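Local coordinates for protein short chain dehydrogenase (A0QTM2 homolog) (Mycobacterium thermoresistibile, PDB 3SC4) that probably catalyses NAD(P)-dependent oxidation or reduction of a substrate not yet identified, as a member of the short-chain dehydrogenase family, at residues B[9-14]-B[33-38]; B[95-100]-B[145-150]; B[172-177]-B[191-196]. All blocks are in the same frame, centred on the assembly; numbering follows the deposited sequence.

Contact 1. Residues B[9-14]-B[33-38]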
# COMPACT_ATOMS: atom_id res chain seq x y z
N GLY B 9 -16.43 -6.39 30.23
CA GLY B 9 -16.42 -7.79 29.82
C GLY B 9 -16.01 -8.06 28.38
O GLY B 9 -16.07 -9.20 27.91
N LYS B 10 -15.57 -7.02 27.68
CA LYS B 10 -15.19 -7.17 26.30
C LYS B 10 -13.68 -7.45 26.22
O LYS B 10 -12.94 -7.14 27.16
CB LYS B 10 -15.62 -5.94 25.51
CG LYS B 10 -17.14 -5.72 25.58
CD LYS B 10 -17.81 -5.50 24.21
CE LYS B 10 -19.35 -5.56 24.28
NZ LYS B 10 -19.86 -6.92 24.71
N THR B 11 -13.26 -8.06 25.12
CA THR B 11 -11.87 -8.45 24.94
C THR B 11 -11.23 -7.71 23.78
O THR B 11 -11.75 -7.74 22.68
CB THR B 11 -11.78 -9.95 24.68
OG1 THR B 11 -12.20 -10.64 25.86
CG2 THR B 11 -10.36 -10.36 24.36
N MET B 12 -10.09 -7.07 24.03
CA MET B 12 -9.28 -6.41 22.99
C MET B 12 -7.97 -7.12 22.68
O MET B 12 -7.25 -7.53 23.58
CB MET B 12 -8.94 -4.99 23.41
CG MET B 12 -8.02 -4.26 22.42
SD MET B 12 -8.13 -2.48 22.59
CE MET B 12 -7.11 -2.17 23.99
N PHE B 13 -7.66 -7.24 21.39
CA PHE B 13 -6.35 -7.65 20.91
C PHE B 13 -5.65 -6.43 20.31
O PHE B 13 -6.14 -5.85 19.35
CB PHE B 13 -6.46 -8.74 19.86
CG PHE B 13 -5.13 -9.36 19.49
CD1 PHE B 13 -4.63 -10.45 20.20
CD2 PHE B 13 -4.37 -8.84 18.45
CE1 PHE B 13 -3.42 -11.02 19.87
CE2 PHE B 13 -3.15 -9.39 18.12
CZ PHE B 13 -2.67 -10.50 18.83
N ILE B 14 -4.49 -6.06 20.84
CA ILE B 14 -3.81 -4.87 20.36
C ILE B 14 -2.35 -5.18 20.03
O ILE B 14 -1.64 -5.81 20.82
CB ILE B 14 -3.95 -3.68 21.36
CG1 ILE B 14 -3.32 -2.42 20.77
CG2 ILE B 14 -3.37 -4.00 22.71
CD1 ILE B 14 -3.54 -1.17 21.63
N GLY B 33 -13.16 -2.36 32.75
CA GLY B 33 -13.16 -3.77 33.17
C GLY B 33 -13.07 -4.74 32.00
O GLY B 33 -13.67 -5.83 32.03
N ALA B 34 -12.31 -4.35 30.98
CA ALA B 34 -12.15 -5.13 29.76
C ALA B 34 -10.92 -6.02 29.88
O ALA B 34 -10.06 -5.77 30.72
CB ALA B 34 -12.00 -4.20 28.54
N ASN B 35 -10.86 -7.05 29.05
CA ASN B 35 -9.65 -7.83 28.85
C ASN B 35 -8.84 -7.25 27.68
O ASN B 35 -9.42 -6.77 26.70
CB ASN B 35 -9.98 -9.29 28.61
CG ASN B 35 -11.04 -9.83 29.58
OD1 ASN B 35 -11.02 -9.53 30.78
ND2 ASN B 35 -11.99 -10.60 29.05
N VAL B 36 -7.51 -7.25 27.81
CA VAL B 36 -6.63 -6.76 26.77
C VAL B 36 -5.44 -7.68 26.59
O VAL B 36 -4.64 -7.85 27.49
CB VAL B 36 -6.09 -5.38 27.14
CG1 VAL B 36 -5.07 -4.91 26.08
CG2 VAL B 36 -7.22 -4.37 27.29
N ALA B 37 -5.32 -8.30 25.43
CA ALA B 37 -4.12 -9.04 25.06
C ALA B 37 -3.27 -8.10 24.23
O ALA B 37 -3.78 -7.40 23.36
CB ALA B 37 -4.47 -10.29 24.25
N LEU B 38 -1.97 -8.06 24.53
CA LEU B 38 -1.05 -7.16 23.85
C LEU B 38 0.12 -7.99 23.37
O LEU B 38 0.65 -8.82 24.12
CB LEU B 38 -0.61 -5.99 24.75
CG LEU B 38 0.01 -6.20 26.15
CD1 LEU B 38 0.57 -4.89 26.66
CD2 LEU B 38 -0.98 -6.70 27.13
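Thr-11 and Asn-35 face each other across two parallel strands and are joined through their side chains. ND2 of Asn-35 gives an N-H to Thr-11 OG1 at 3.2 Å, and the hydroxyl oxygen lies close to the amide plane. Both side chains turn toward their own backbone N: OG1 of Thr-11 (chi1 -66°) and CG of Asn-35 (chi1 -45°) are each anti to the carbonyl carbon, which brings the two polar ends together. On the same side of the sheet, CB of Ala-37 meets the Phe-13 ring obliquely, 4.1 Å from CD1. The other side is apolar. There Met-12 and Val-36 run alongside each other, the bent thioether placing CE 4.0 Å from Val-36 CG2, and Ile-14 CG2 touches both Val-36 CG1 and Leu-38 CB. Between these two layers of side chains, four backbone bonds form the parallel ladder: Asn-35 N to Lys-10 O, Met-12 N to Asn-35 O, Ala-37 N to Met-12 O and Ile-14 N to Ala-37 O, all 2.8 to 2.9 Å. A weak bond from Gly-9 N to Gly-33 O, 3.3 Å, precedes them.

Further out, Phe-91 of helix 77-91 packs on both Thr-11 and Asn-35, while Ile-60 of helix 53-63 packs on Val-36 and Leu-38. The other edge of strand 11-15 pairs with strand 96-99. Strand 11-15, helix 20-30 and strand 35-40 make the first beta-alpha-beta unit of a Rossmann fold, whose opening glycine-rich turn typically receives the dinucleotide in this family.

Contact 2. Residues B[95-100]-B[145-150]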
# COMPACT_ATOMS: atom_id res chain seq x y z
N ASP B 95 -13.52 -9.04 20.73
CA ASP B 95 -14.45 -7.97 20.43
C ASP B 95 -13.81 -6.84 19.65
O ASP B 95 -14.45 -6.25 18.80
CB ASP B 95 -15.00 -7.41 21.74
CG ASP B 95 -15.93 -8.38 22.42
OD1 ASP B 95 -17.00 -8.65 21.83
OD2 ASP B 95 -15.59 -8.87 23.53
N ILE B 96 -12.55 -6.55 19.99
CA ILE B 96 -11.84 -5.40 19.49
C ILE B 96 -10.42 -5.80 19.04
O ILE B 96 -9.68 -6.48 19.76
CB ILE B 96 -11.73 -4.33 20.58
CG1 ILE B 96 -13.12 -3.96 21.07
CG2 ILE B 96 -10.97 -3.07 20.05
CD1 ILE B 96 -13.09 -3.18 22.34
N CYS B 97 -10.08 -5.42 17.81
CA CYS B 97 -8.75 -5.59 17.26
C CYS B 97 -8.21 -4.20 16.95
O CYS B 97 -8.79 -3.49 16.13
CB CYS B 97 -8.83 -6.40 15.98
SG CYS B 97 -7.23 -6.58 15.15
N VAL B 98 -7.15 -3.79 17.64
CA VAL B 98 -6.52 -2.51 17.35
C VAL B 98 -5.17 -2.75 16.72
O VAL B 98 -4.31 -3.35 17.32
CB VAL B 98 -6.33 -1.66 18.60
CG1 VAL B 98 -5.50 -0.44 18.27
CG2 VAL B 98 -7.68 -1.27 19.19
N ASN B 99 -4.99 -2.26 15.50
CA ASN B 99 -3.71 -2.32 14.81
C ASN B 99 -2.95 -1.03 15.06
O ASN B 99 -3.18 -0.01 14.40
CB ASN B 99 -3.91 -2.52 13.30
CG ASN B 99 -4.57 -3.84 12.98
OD1 ASN B 99 -4.01 -4.89 13.27
ND2 ASN B 99 -5.75 -3.80 12.40
N ASN B 100 -2.05 -1.10 16.04
CA ASN B 100 -1.24 0.05 16.46
C ASN B 100 0.27 -0.12 16.20
O ASN B 100 0.95 0.86 16.11
CB ASN B 100 -1.51 0.36 17.94
CG ASN B 100 -0.44 1.28 18.58
OD1 ASN B 100 -0.29 2.45 18.19
ND2 ASN B 100 0.31 0.73 19.56
N PRO B 145 -18.50 -5.98 17.25
CA PRO B 145 -17.06 -6.10 17.00
C PRO B 145 -16.45 -4.99 16.13
O PRO B 145 -17.06 -4.57 15.15
CB PRO B 145 -16.94 -7.44 16.27
CG PRO B 145 -18.30 -7.65 15.66
CD PRO B 145 -19.27 -7.06 16.60
N HIS B 146 -15.25 -4.55 16.50
CA HIS B 146 -14.58 -3.43 15.85
C HIS B 146 -13.14 -3.74 15.54
O HIS B 146 -12.40 -4.16 16.42
CB HIS B 146 -14.57 -2.21 16.77
CG HIS B 146 -15.72 -1.29 16.55
ND1 HIS B 146 -15.64 -0.20 15.71
CD2 HIS B 146 -16.99 -1.32 17.03
CE1 HIS B 146 -16.81 0.42 15.70
NE2 HIS B 146 -17.65 -0.24 16.49
N ILE B 147 -12.73 -3.49 14.30
CA ILE B 147 -11.32 -3.38 14.01
C ILE B 147 -10.98 -1.90 13.88
O ILE B 147 -11.67 -1.18 13.19
CB ILE B 147 -10.93 -4.08 12.74
CG1 ILE B 147 -11.41 -5.54 12.78
CG2 ILE B 147 -9.42 -3.96 12.58
CD1 ILE B 147 -11.16 -6.39 11.50
N LEU B 148 -9.92 -1.46 14.53
CA LEU B 148 -9.53 -0.05 14.49
C LEU B 148 -8.05 0.02 14.21
O LEU B 148 -7.24 -0.60 14.92
CB LEU B 148 -9.82 0.63 15.82
CG LEU B 148 -9.66 2.14 15.85
CD1 LEU B 148 -10.71 2.82 15.00
CD2 LEU B 148 -9.78 2.63 17.29
N THR B 149 -7.69 0.81 13.19
CA THR B 149 -6.35 0.81 12.65
C THR B 149 -5.84 2.22 12.72
O THR B 149 -6.53 3.15 12.38
CB THR B 149 -6.36 0.24 11.20
OG1 THR B 149 -6.79 -1.13 11.25
CG2 THR B 149 -5.00 0.27 10.58
N LEU B 150 -4.63 2.36 13.22
CA LEU B 150 -4.09 3.66 13.59
C LEU B 150 -3.27 4.18 12.41
O LEU B 150 -2.04 3.97 12.33
CB LEU B 150 -3.30 3.55 14.89
CG LEU B 150 -4.15 3.70 16.17
CD1 LEU B 150 -5.58 3.13 16.09
CD2 LEU B 150 -3.45 3.20 17.41
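Asn-99 reaches across to Thr-149 with its amide, ND2 donating to OG1 at 3.1 Å and the oxygen lying near the amide plane (10° out). With CG beside its own backbone N (chi1 -64°), Asn-99 crosses Thr-149, whose OG1 is likewise turned beside its N. ND2 also bonds to Ser-132 OG, its stronger partner, so two hydroxyls hold the amide; Ile-147 CG2 adds an apolar neighbour 3.7 Å from ND2. At the C-terminal end Leu-150 spreads its two methyls: CD1 touches Val-98 CG1 at 4.2 Å, while CD2 sits against Asn-100, 3.3 Å from OD1. Asn-100 has CG anti to its backbone N (chi1 164°), which carries OD1 to that methyl; a bound glycerol lies beside the same side chain. Five backbone bonds, from His-146 N to Asp-95 O through to Leu-150 N to Asn-99 O, hold the strands in parallel register. Asn-99 and Asn-100 probably hold the place of the two asparagines of the family's NNAG motif, of which the final glycine is not kept here. Helix 114-135 covers Cys-97 and Asn-99, helix 222-232 packs on Ile-96, His-146 and Leu-148, and the pair lies between strands 11-15 and 190-195.

Contact 3. Residues B[172-177]-B[191-196]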
# COMPACT_ATOMS: atom_id res chain seq x y z
N GLY B 172 -1.08 2.01 3.10
CA GLY B 172 -1.32 0.58 2.99
C GLY B 172 -2.14 0.03 4.14
O GLY B 172 -3.06 -0.75 3.93
N MET B 173 -1.83 0.48 5.37
CA MET B 173 -2.62 0.15 6.58
C MET B 173 -4.04 0.62 6.43
O MET B 173 -4.97 -0.11 6.69
CB MET B 173 -2.07 0.82 7.85
CG MET B 173 -1.02 0.10 8.55
SD MET B 173 -0.48 0.98 10.04
CE MET B 173 -1.51 0.38 11.37
N THR B 174 -4.21 1.87 6.04
CA THR B 174 -5.55 2.43 5.85
C THR B 174 -6.31 1.65 4.77
O THR B 174 -7.44 1.22 4.97
CB THR B 174 -5.45 3.93 5.54
OG1 THR B 174 -4.98 4.63 6.73
CG2 THR B 174 -6.80 4.51 5.05
N LEU B 175 -5.67 1.38 3.64
CA LEU B 175 -6.35 0.60 2.58
C LEU B 175 -6.78 -0.79 3.06
O LEU B 175 -7.86 -1.29 2.70
CB LEU B 175 -5.46 0.50 1.35
CG LEU B 175 -5.31 1.80 0.55
CD1 LEU B 175 -4.28 1.61 -0.55
CD2 LEU B 175 -6.68 2.20 -0.03
N CYS B 176 -5.95 -1.41 3.88
CA CYS B 176 -6.33 -2.68 4.46
C CYS B 176 -7.62 -2.52 5.27
O CYS B 176 -8.58 -3.29 5.11
CB CYS B 176 -5.22 -3.21 5.33
SG CYS B 176 -5.52 -4.86 5.92
N ALA B 177 -7.66 -1.48 6.10
CA ALA B 177 -8.76 -1.26 6.99
C ALA B 177 -10.04 -0.98 6.23
O ALA B 177 -11.12 -1.45 6.63
CB ALA B 177 -8.45 -0.11 7.92
N SER B 191 -14.72 -1.78 10.66
CA SER B 191 -13.30 -1.50 10.47
C SER B 191 -13.12 -0.04 10.09
O SER B 191 -13.61 0.40 9.05
CB SER B 191 -12.68 -2.38 9.38
OG SER B 191 -11.28 -2.19 9.28
N ASN B 192 -12.42 0.69 10.93
CA ASN B 192 -12.21 2.12 10.74
C ASN B 192 -10.73 2.47 10.94
O ASN B 192 -9.97 1.69 11.51
CB ASN B 192 -13.06 2.94 11.75
CG ASN B 192 -14.55 2.78 11.53
OD1 ASN B 192 -15.10 3.29 10.55
ND2 ASN B 192 -15.21 2.07 12.43
N THR B 193 -10.33 3.64 10.48
CA THR B 193 -9.00 4.13 10.84
C THR B 193 -9.14 5.38 11.70
O THR B 193 -10.16 6.07 11.64
CB THR B 193 -8.17 4.48 9.59
OG1 THR B 193 -8.78 5.58 8.93
CG2 THR B 193 -8.07 3.30 8.63
N LEU B 194 -8.10 5.67 12.47
CA LEU B 194 -8.13 6.80 13.41
C LEU B 194 -6.76 7.40 13.51
O LEU B 194 -5.78 6.67 13.74
CB LEU B 194 -8.59 6.31 14.79
CG LEU B 194 -8.80 7.34 15.90
CD1 LEU B 194 -9.89 8.32 15.49
CD2 LEU B 194 -9.11 6.67 17.29
N TRP B 195 -6.70 8.73 13.38
CA TRP B 195 -5.45 9.48 13.24
C TRP B 195 -5.57 10.85 13.96
O TRP B 195 -6.61 11.49 13.89
CB TRP B 195 -5.20 9.70 11.75
CG TRP B 195 -3.81 10.16 11.35
CD1 TRP B 195 -3.49 11.35 10.77
CD2 TRP B 195 -2.60 9.42 11.42
NE1 TRP B 195 -2.16 11.40 10.51
CE2 TRP B 195 -1.58 10.23 10.91
CE3 TRP B 195 -2.27 8.15 11.90
CZ2 TRP B 195 -0.24 9.82 10.86
CZ3 TRP B 195 -0.95 7.73 11.85
CH2 TRP B 195 0.06 8.57 11.33
N PRO B 196 -4.51 11.30 14.63
CA PRO B 196 -4.61 12.54 15.38
C PRO B 196 -4.20 13.75 14.54
O PRO B 196 -3.40 13.62 13.64
CB PRO B 196 -3.60 12.31 16.50
CG PRO B 196 -2.53 11.53 15.86
CD PRO B 196 -3.18 10.70 14.78
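Ser-191 OG donates a hydrogen bond to Ala-177 O, 2.8 Å away, tying strand to helix. A chi1 of -174° swings OG out opposite the backbone N, toward the helix, and it meets the carbonyl well off the C=O direction, at a C=O...donor angle of 117°. Next to this bond lies the tightest packing. Thr-193 turns CG2 at the helix, 3.5 Å from Ala-177 CB, with its own OG1 held between backbone N and carbonyl carbon (chi1 66°). The same methyl goes on to Thr-174, 3.9 Å from CA, and the two threonine side chains cross at about a right angle. OG1 of Thr-174 is engaged by Ser-151 OG and Pro-152 O, which fixes the rotation of the Thr-174 side chain.

The contact is small, and past Thr-193 the two elements part. Leu-194 and Trp-195 make no contact with 172-177; Pro-196 CD instead lies 3.4 Å above one face of the Trp-195 ring, offset toward its rim. Leu-175 points away from the strand; it packs on Tyr-171 and Cys-176 on Met-168, both of the second subunit.

Helix 164-183 thus lies between the sheet and the partner subunit; the segments 172-177 and 191-195 run in roughly opposite directions. Strand 190-195 is flanked by strands 146-149 and 242-244, with helix 222-232 packing on Leu-194 from the other side.

From the N terminus, contact 1 closes first, bringing 33-38 back beside 9-14 after the crossover through helix 20-30. Contact 2 closes a longer excursion, from 95-100 through helix 114-135 to 145-150. Contact 3 ends the series with a short return from helix 164-183 into strand 190-195. The loops follow one another; none nests or crosses. All three reach one parallel sheet, contact 3 by laying helix 164-183 on it; its order in this part is 35-40, 11-15, 96-99, 146-149, 190-195. Backbone pairing of Phe-13 with Ile-96 and Val-98 joins contacts 1 and 2, and Thr-149 with Asn-192 and Leu-194 joins contacts 2 and 3. Contacts 1 and 3 do not touch.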